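Local coordinates for phosphoprotein (Lettuce necrotic yellows virus, PDB 3T4R) that is the C-terminal domain of a probable non-catalytic polymerase cofactor that holds the polymerase on its nucleoprotein-RNA template and chaperones soluble nucleoprotein in viral transcription and replication, at residues K8-G20 with L46-I59. Residues are numbered along the deposited sequence; the frame is centred on the assembly and turned at random.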
ATOM      1  N   LYS A   8      -6.932  -4.151   2.176  1.00 34.72           N
ATOM      2  CA  LYS A   8      -5.759  -3.317   1.811  1.00 32.24           C
ATOM      3  C   LYS A   8      -4.783  -3.024   3.025  1.00 32.67           C
ATOM      4  O   LYS A   8      -3.531  -3.119   2.883  1.00 31.78           O
ATOM      5  CB  LYS A   8      -6.223  -1.994   1.159  1.00 31.28           C
ATOM      6  CG  LYS A   8      -6.871  -2.221  -0.199  1.00 31.38           C
ATOM      7  CD  LYS A   8      -7.253  -0.946  -0.869  1.00 32.14           C
ATOM      8  CE  LYS A   8      -7.830  -1.294  -2.107  1.00 32.44           C
ATOM      9  NZ  LYS A   8      -8.126  -0.088  -2.975  1.00 39.21           N
ATOM     10  N   GLU A   9      -5.360  -2.689   4.166  1.00 32.48           N
ATOM     11  CA  GLU A   9      -4.616  -2.463   5.415  1.00 34.04           C
ATOM     12  C   GLU A   9      -3.893  -3.751   5.849  1.00 34.15           C
ATOM     13  O   GLU A   9      -2.756  -3.719   6.276  1.00 35.03           O
ATOM     14  CB  GLU A   9      -5.548  -1.911   6.487  1.00 34.66           C
ATOM     15  CG  GLU A   9      -5.993  -0.476   6.211  1.00 38.28           C
ATOM     16  CD  GLU A   9      -7.015   0.044   7.231  1.00 47.72           C
ATOM     17  OE1 GLU A   9      -7.020  -0.415   8.402  1.00 51.66           O
ATOM     18  OE2 GLU A   9      -7.883   0.871   6.865  1.00 55.13           O
ATOM     19  N   LYS A  10      -4.535  -4.885   5.665  1.00 34.44           N
ATOM     20  CA  LYS A  10      -3.978  -6.191   6.003  1.00 33.96           C
ATOM     21  C   LYS A  10      -2.856  -6.492   5.029  1.00 34.10           C
ATOM     22  O   LYS A  10      -1.884  -7.047   5.443  1.00 34.40           O
ATOM     23  CB  LYS A  10      -5.070  -7.272   5.874  1.00 35.91           C
ATOM     24  CG  LYS A  10      -4.624  -8.635   6.247  1.00 37.55           C
ATOM     25  CD  LYS A  10      -5.550  -9.808   5.865  1.00 40.64           C
ATOM     26  CE  LYS A  10      -6.870  -9.759   6.573  1.00 42.62           C
ATOM     27  NZ  LYS A  10      -7.716 -10.980   6.311  1.00 50.33           N
ATOM     28  N   LEU A  11      -2.984  -6.110   3.746  1.00 32.48           N
ATOM     29  CA  LEU A  11      -1.916  -6.302   2.810  1.00 33.60           C
ATOM     30  C   LEU A  11      -0.721  -5.505   3.173  1.00 33.29           C
ATOM     31  O   LEU A  11       0.388  -6.001   3.139  1.00 36.16           O
ATOM     32  CB  LEU A  11      -2.339  -5.870   1.408  1.00 34.37           C
ATOM     33  CG  LEU A  11      -1.786  -6.527   0.158  1.00 37.66           C
ATOM     34  CD1 LEU A  11      -1.684  -5.603  -1.009  1.00 37.24           C
ATOM     35  CD2 LEU A  11      -0.542  -7.448   0.239  1.00 37.44           C
ATOM     36  N   LEU A  12      -0.917  -4.237   3.474  1.00 32.26           N
ATOM     37  CA  LEU A  12       0.173  -3.391   3.927  1.00 33.50           C
ATOM     38  C   LEU A  12       0.902  -4.025   5.149  1.00 34.93           C
ATOM     39  O   LEU A  12       2.115  -3.987   5.221  1.00 34.78           O
ATOM     40  CB  LEU A  12      -0.351  -2.018   4.303  1.00 32.57           C
ATOM     41  CG  LEU A  12      -0.854  -1.147   3.168  1.00 35.11           C
ATOM     42  CD1 LEU A  12      -1.466   0.154   3.638  1.00 32.33           C
ATOM     43  CD2 LEU A  12       0.363  -0.839   2.217  1.00 39.04           C
ATOM     44  N   ALA A  13       0.171  -4.567   6.125  1.00 33.62           N
ATOM     45  CA  ALA A  13       0.824  -5.326   7.205  1.00 34.70           C
ATOM     46  C   ALA A  13       1.588  -6.590   6.765  1.00 37.48           C
ATOM     47  O   ALA A  13       2.650  -6.888   7.329  1.00 38.81           O
ATOM     48  CB  ALA A  13      -0.186  -5.693   8.265  1.00 36.39           C
ATOM     49  N   ASP A  14       1.017  -7.326   5.801  1.00 36.88           N
ATOM     50  CA  ASP A  14       1.562  -8.571   5.311  1.00 38.17           C
ATOM     51  C   ASP A  14       2.782  -8.257   4.523  1.00 40.36           C
ATOM     52  O   ASP A  14       3.629  -9.113   4.333  1.00 44.21           O
ATOM     53  CB  ASP A  14       0.565  -9.257   4.402  1.00 37.25           C
ATOM     54  CG  ASP A  14      -0.567  -9.929   5.152  1.00 42.47           C
ATOM     55  OD1 ASP A  14      -0.456 -10.206   6.378  1.00 38.38           O
ATOM     56  OD2 ASP A  14      -1.583 -10.226   4.486  1.00 48.13           O
ATOM     57  N   LEU A  15       2.886  -7.024   4.021  1.00 38.33           N
ATOM     58  CA  LEU A  15       4.087  -6.596   3.300  1.00 38.78           C
ATOM     59  C   LEU A  15       5.094  -5.858   4.197  1.00 39.82           C
ATOM     60  O   LEU A  15       6.049  -5.288   3.712  1.00 40.14           O
ATOM     61  CB  LEU A  15       3.674  -5.691   2.129  1.00 38.37           C
ATOM     62  CG  LEU A  15       2.858  -6.356   1.030  1.00 39.23           C
ATOM     63  CD1 LEU A  15       2.457  -5.252  -0.016  1.00 42.14           C
ATOM     64  CD2 LEU A  15       3.602  -7.462   0.301  1.00 42.71           C
ATOM     65  N   ASP A  16       4.875  -5.908   5.511  1.00 38.98           N
ATOM     66  CA  ASP A  16       5.847  -5.462   6.529  1.00 42.06           C
ATOM     67  C   ASP A  16       5.844  -3.995   6.818  1.00 41.12           C
ATOM     68  O   ASP A  16       6.672  -3.537   7.481  1.00 43.67           O
ATOM     69  CB  ASP A  16       7.259  -5.995   6.252  1.00 45.81           C
ATOM     70  CG  ASP A  16       7.363  -7.498   6.544  1.00 51.16           C
ATOM     71  OD1 ASP A  16       6.985  -7.958   7.643  1.00 47.58           O
ATOM     72  OD2 ASP A  16       7.757  -8.233   5.609  1.00 52.37           O
ATOM     73  N   TRP A  17       4.822  -3.278   6.394  1.00 39.54           N
ATOM     74  CA  TRP A  17       4.643  -1.922   6.850  1.00 41.88           C
ATOM     75  C   TRP A  17       4.318  -1.998   8.323  1.00 43.84           C
ATOM     76  O   TRP A  17       3.673  -2.968   8.762  1.00 42.83           O
ATOM     77  CB  TRP A  17       3.492  -1.247   6.047  1.00 40.24           C
ATOM     78  CG  TRP A  17       4.065  -0.411   4.974  1.00 46.03           C
ATOM     79  CD1 TRP A  17       4.478   0.863   5.094  1.00 52.33           C
ATOM     80  CD2 TRP A  17       4.396  -0.812   3.623  1.00 46.55           C
ATOM     81  NE1 TRP A  17       5.036   1.311   3.908  1.00 57.92           N
ATOM     82  CE2 TRP A  17       4.983   0.298   2.987  1.00 52.49           C
ATOM     83  CE3 TRP A  17       4.247  -1.989   2.903  1.00 42.91           C
ATOM     84  CZ2 TRP A  17       5.442   0.253   1.645  1.00 50.59           C
ATOM     85  CZ3 TRP A  17       4.682  -2.040   1.614  1.00 43.81           C
ATOM     86  CH2 TRP A  17       5.292  -0.936   0.992  1.00 47.42           C
ATOM     87  N   GLU A  18       4.728  -1.031   9.124  1.00 44.83           N
ATOM     88  CA  GLU A  18       4.496  -1.214  10.556  1.00 45.80           C
ATOM     89  C   GLU A  18       3.036  -0.877  10.761  1.00 43.54           C
ATOM     90  O   GLU A  18       2.493  -0.015  10.074  1.00 43.58           O
ATOM     91  CB  GLU A  18       5.459  -0.343  11.383  1.00 52.93           C
ATOM     92  CG  GLU A  18       6.010  -0.899  12.756  1.00 60.13           C
ATOM     93  CD  GLU A  18       6.853  -2.188  12.662  1.00 64.37           C
ATOM     94  OE1 GLU A  18       7.829  -2.173  11.882  1.00 67.88           O
ATOM     95  OE2 GLU A  18       6.544  -3.213  13.363  1.00 66.45           O
ATOM     96  N   ILE A  19       2.393  -1.583  11.679  1.00 42.54           N
ATOM     97  CA  ILE A  19       0.992  -1.387  12.036  1.00 41.98           C
ATOM     98  C   ILE A  19       0.806   0.010  12.542  1.00 42.61           C
ATOM     99  O   ILE A  19      -0.200   0.634  12.233  1.00 41.36           O
ATOM    100  CB  ILE A  19       0.560  -2.431  13.065  1.00 42.76           C
ATOM    101  CG1 ILE A  19      -0.332  -3.473  12.408  1.00 43.26           C
ATOM    102  CG2 ILE A  19      -0.322  -1.853  14.122  1.00 46.88           C
ATOM    103  CD1 ILE A  19       0.361  -4.544  11.783  1.00 38.84           C
ATOM    104  N   GLY A  20       1.777   0.499  13.311  1.00 46.58           N
ATOM    105  CA  GLY A  20       1.739   1.867  13.795  1.00 51.01           C
ATOM    106  C   GLY A  20       1.565   2.935  12.718  1.00 50.99           C
ATOM    107  O   GLY A  20       0.792   3.872  12.879  1.00 53.66           O
ATOM    108  N   LEU A  46       0.303 -14.573  -1.230  1.00 89.56           N
ATOM    109  CA  LEU A  46       1.661 -14.148  -1.363  1.00 86.52           C
ATOM    110  C   LEU A  46       2.402 -15.436  -1.418  1.00 97.43           C
ATOM    111  O   LEU A  46       1.787 -16.525  -1.384  1.00106.09           O
ATOM    112  CB  LEU A  46       2.076 -13.329  -0.149  1.00 80.98           C
ATOM    113  CG  LEU A  46       1.670 -11.852  -0.102  1.00 71.52           C
ATOM    114  CD1 LEU A  46       2.781 -11.131   0.668  1.00 69.05           C
ATOM    115  CD2 LEU A  46       1.606 -11.151  -1.525  1.00 64.00           C
ATOM    116  N   THR A  47       3.725 -15.367  -1.450  1.00 99.67           N
ATOM    117  CA  THR A  47       4.474 -14.115  -1.306  1.00 92.54           C
ATOM    118  C   THR A  47       5.660 -14.266  -2.205  1.00 97.67           C
ATOM    119  O   THR A  47       6.357 -13.246  -2.462  1.00 93.06           O
ATOM    120  N   PRO A  48       5.864 -15.503  -2.748  1.00108.66           N
ATOM    121  CA  PRO A  48       7.011 -15.726  -3.565  1.00116.78           C
ATOM    122  C   PRO A  48       8.052 -14.652  -3.245  1.00113.15           C
ATOM    123  O   PRO A  48       8.624 -14.614  -2.128  1.00114.51           O
ATOM    124  CB  PRO A  48       6.409 -15.471  -4.998  1.00114.49           C
ATOM    125  CG  PRO A  48       4.733 -15.524  -4.738  1.00108.57           C
ATOM    126  CD  PRO A  48       4.785 -16.317  -3.374  1.00112.80           C
ATOM    127  N   GLU A  49       8.298 -13.826  -4.262  1.00110.61           N
ATOM    128  CA  GLU A  49       8.736 -12.466  -4.096  1.00103.97           C
ATOM    129  C   GLU A  49       7.823 -11.637  -4.936  1.00 92.85           C
ATOM    130  O   GLU A  49       8.249 -10.667  -5.599  1.00 88.93           O
ATOM    131  CB  GLU A  49      10.221 -12.287  -4.431  1.00110.55           C
ATOM    132  CG  GLU A  49      10.836 -11.366  -3.363  1.00106.62           C
ATOM    133  CD  GLU A  49       9.982 -11.342  -1.987  1.00100.18           C
ATOM    134  OE1 GLU A  49       9.917 -10.157  -1.277  1.00 93.04           O
ATOM    135  OE2 GLU A  49       9.532 -12.497  -1.592  1.00105.16           O
ATOM    136  N   LEU A  50       6.560 -12.088  -4.899  1.00 87.87           N
ATOM    137  CA  LEU A  50       5.407 -11.325  -5.237  1.00 77.14           C
ATOM    138  C   LEU A  50       5.445 -10.209  -4.225  1.00 68.08           C
ATOM    139  O   LEU A  50       5.106  -9.050  -4.527  1.00 63.25           O
ATOM    140  CB  LEU A  50       4.169 -12.215  -5.074  1.00 78.66           C
ATOM    141  CG  LEU A  50       2.849 -11.621  -5.546  1.00 72.36           C
ATOM    142  CD1 LEU A  50       2.954 -11.058  -6.968  1.00 72.36           C
ATOM    143  CD2 LEU A  50       1.804 -12.735  -5.472  1.00 75.59           C
ATOM    144  N   LYS A  51       5.864 -10.582  -3.013  1.00 67.55           N
ATOM    145  CA  LYS A  51       6.033  -9.662  -1.917  1.00 61.08           C
ATOM    146  C   LYS A  51       6.912  -8.479  -2.359  1.00 57.44           C
ATOM    147  O   LYS A  51       6.515  -7.326  -2.277  1.00 50.41           O
ATOM    148  CB  LYS A  51       6.630 -10.413  -0.727  1.00 67.25           C
ATOM    149  CG  LYS A  51       6.753  -9.630   0.568  1.00 64.87           C
ATOM    150  CD  LYS A  51       6.929 -10.579   1.743  1.00 70.72           C
ATOM    151  CE  LYS A  51       7.346  -9.776   2.940  1.00 72.83           C
ATOM    152  NZ  LYS A  51       7.123 -10.502   4.240  1.00 80.64           N
ATOM    153  N   GLU A  52       8.094  -8.750  -2.864  1.00 61.80           N
ATOM    154  CA  GLU A  52       8.954  -7.649  -3.227  1.00 60.76           C
ATOM    155  C   GLU A  52       8.354  -6.862  -4.367  1.00 55.64           C
ATOM    156  O   GLU A  52       8.522  -5.675  -4.398  1.00 51.44           O
ATOM    157  CB  GLU A  52      10.361  -8.111  -3.625  1.00 70.45           C
ATOM    158  CG  GLU A  52      11.476  -7.344  -2.932  1.00 75.42           C
ATOM    159  CD  GLU A  52      12.775  -8.175  -2.768  1.00 91.54           C
ATOM    160  OE1 GLU A  52      13.634  -8.074  -3.677  1.00101.17           O
ATOM    161  OE2 GLU A  52      12.966  -8.938  -1.759  1.00 98.23           O
ATOM    162  N   LYS A  53       7.695  -7.539  -5.306  1.00 58.38           N
ATOM    163  CA  LYS A  53       7.031  -6.895  -6.458  1.00 57.68           C
ATOM    164  C   LYS A  53       6.003  -5.837  -6.022  1.00 51.39           C
ATOM    165  O   LYS A  53       6.086  -4.667  -6.396  1.00 49.41           O
ATOM    166  CB  LYS A  53       6.355  -7.938  -7.356  1.00 62.87           C
ATOM    167  CG  LYS A  53       6.131  -7.489  -8.873  1.00 68.49           C
ATOM    168  CD  LYS A  53       5.108  -8.411  -9.556  1.00 73.98           C
ATOM    169  CE  LYS A  53       3.868  -7.665 -10.130  1.00 73.60           C
ATOM    170  NZ  LYS A  53       4.117  -6.807 -11.342  1.00 79.13           N
ATOM    171  N   ILE A  54       5.066  -6.268  -5.195  1.00 49.49           N
ATOM    172  CA  ILE A  54       4.025  -5.434  -4.684  1.00 45.51           C
ATOM    173  C   ILE A  54       4.531  -4.320  -3.806  1.00 43.39           C
ATOM    174  O   ILE A  54       4.023  -3.195  -3.931  1.00 44.08           O
ATOM    175  CB  ILE A  54       3.028  -6.267  -3.910  1.00 44.74           C
ATOM    176  CG1 ILE A  54       2.514  -7.373  -4.820  1.00 47.15           C
ATOM    177  CG2 ILE A  54       1.869  -5.387  -3.388  1.00 40.24           C
ATOM    178  CD1 ILE A  54       1.662  -8.368  -4.141  1.00 47.83           C
ATOM    179  N   GLN A  55       5.475  -4.616  -2.914  1.00 43.10           N
ATOM    180  CA  GLN A  55       6.121  -3.605  -2.075  1.00 42.15           C
ATOM    181  C   GLN A  55       6.694  -2.509  -2.965  1.00 43.26           C
ATOM    182  O   GLN A  55       6.516  -1.330  -2.659  1.00 42.54           O
ATOM    183  CB  GLN A  55       7.295  -4.187  -1.290  1.00 45.22           C
ATOM    184  CG  GLN A  55       6.940  -5.014  -0.089  1.00 47.12           C
ATOM    185  CD  GLN A  55       8.162  -5.665   0.540  1.00 57.60           C
ATOM    186  OE1 GLN A  55       9.252  -5.706  -0.065  1.00 62.08           O
ATOM    187  NE2 GLN A  55       7.999  -6.195   1.738  1.00 58.29           N
ATOM    188  N   ASN A  56       7.378  -2.895  -4.043  1.00 44.64           N
ATOM    189  CA  ASN A  56       7.901  -1.945  -5.004  1.00 49.06           C
ATOM    190  C   ASN A  56       6.767  -1.050  -5.593  1.00 46.18           C
ATOM    191  O   ASN A  56       6.933   0.176  -5.757  1.00 48.09           O
ATOM    192  CB  ASN A  56       8.687  -2.659  -6.120  1.00 52.68           C
ATOM    193  CG  ASN A  56      10.071  -3.154  -5.656  1.00 62.20           C
ATOM    194  OD1 ASN A  56      10.692  -2.541  -4.764  1.00 62.89           O
ATOM    195  ND2 ASN A  56      10.598  -4.210  -6.320  1.00 67.21           N
ATOM    196  N   GLU A  57       5.657  -1.654  -5.945  1.00 45.64           N
ATOM    197  CA  GLU A  57       4.545  -0.891  -6.521  1.00 47.27           C
ATOM    198  C   GLU A  57       4.006   0.127  -5.516  1.00 43.19           C
ATOM    199  O   GLU A  57       3.687   1.255  -5.895  1.00 43.03           O
ATOM    200  CB  GLU A  57       3.397  -1.813  -6.991  1.00 48.91           C
ATOM    201  CG  GLU A  57       3.741  -2.679  -8.180  1.00 57.56           C
ATOM    202  CD  GLU A  57       3.089  -2.228  -9.439  1.00 72.38           C
ATOM    203  OE1 GLU A  57       3.067  -0.995  -9.697  1.00 80.61           O
ATOM    204  OE2 GLU A  57       2.614  -3.102 -10.210  1.00 80.92           O
ATOM    205  N   ILE A  58       3.858  -0.282  -4.265  1.00 39.91           N
ATOM    206  CA  ILE A  58       3.287   0.568  -3.224  1.00 39.29           C
ATOM    207  C   ILE A  58       4.244   1.746  -2.875  1.00 40.36           C
ATOM    208  O   ILE A  58       3.819   2.908  -2.678  1.00 42.90           O
ATOM    209  CB  ILE A  58       3.016  -0.274  -1.980  1.00 36.84           C
ATOM    210  CG1 ILE A  58       1.754  -1.140  -2.241  1.00 39.91           C
ATOM    211  CG2 ILE A  58       2.686   0.584  -0.769  1.00 41.48           C
ATOM    212  CD1 ILE A  58       1.561  -2.211  -1.240  1.00 37.83           C
ATOM    213  N   ILE A  59       5.514   1.435  -2.775  1.00 40.41           N
ATOM    214  CA  ILE A  59       6.613   2.457  -2.611  1.00 43.91           C
ATOM    215  C   ILE A  59       6.605   3.478  -3.733  1.00 46.26           C
ATOM    216  O   ILE A  59       6.651   4.649  -3.470  1.00 47.72           O
ATOM    217  CB  ILE A  59       8.016   1.844  -2.499  1.00 46.06           C
ATOM    218  CG1 ILE A  59       8.072   0.952  -1.243  1.00 44.77           C
ATOM    219  CG2 ILE A  59       9.053   2.955  -2.361  1.00 49.32           C
ATOM    220  CD1 ILE A  59       9.320   0.512  -0.910  1.00 54.60           C
TER
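L15 meets residues 46-59 through its CB and both methyls. Its CB lies 4.0 Å from Q55 CG. With CD1 extended anti to CA (chi2 176°), this methyl reaches both I54 CG2 and I58 CD1, at 3.4 Å from each, closer than a normal van der Waals separation, whereas L15 CD2 touches L46 CD1, in the loop before helix 50-72, and K51 CG on the helix itself. The backbone of the same residue is held too. Q55 NE2 donates to L15 O over 2.9 Å, with an N-H...O angle of 145° and the donor tilted from the carbonyl plane. Beside it, the extended K51 chain runs antiparallel alongside L15 and brings NZ to D16 OD2 at 2.7 Å, a salt bridge on the syn side of the carboxylate. W17 adds its CH2, 3.5 Å from I58 CG2, and I59 CG1 meets the ring edge near its plane. L12 CD2 lies above one face of that indole, displaced toward the rim, and also touches I58 CD1 at 3.9 Å. L12 and W17 also touch Y25 and I22, and I54 touches I38. D16, at positive phi, is the C-prime residue of a Schellman motif (W17 N to L12 O, D16 N to A13 O); this helix-terminating turn docks on helix 50-72, the axes of 8-14 and 50-59 crossing at -116°, as part of the small helical bundle of the phosphoprotein C-terminal domain.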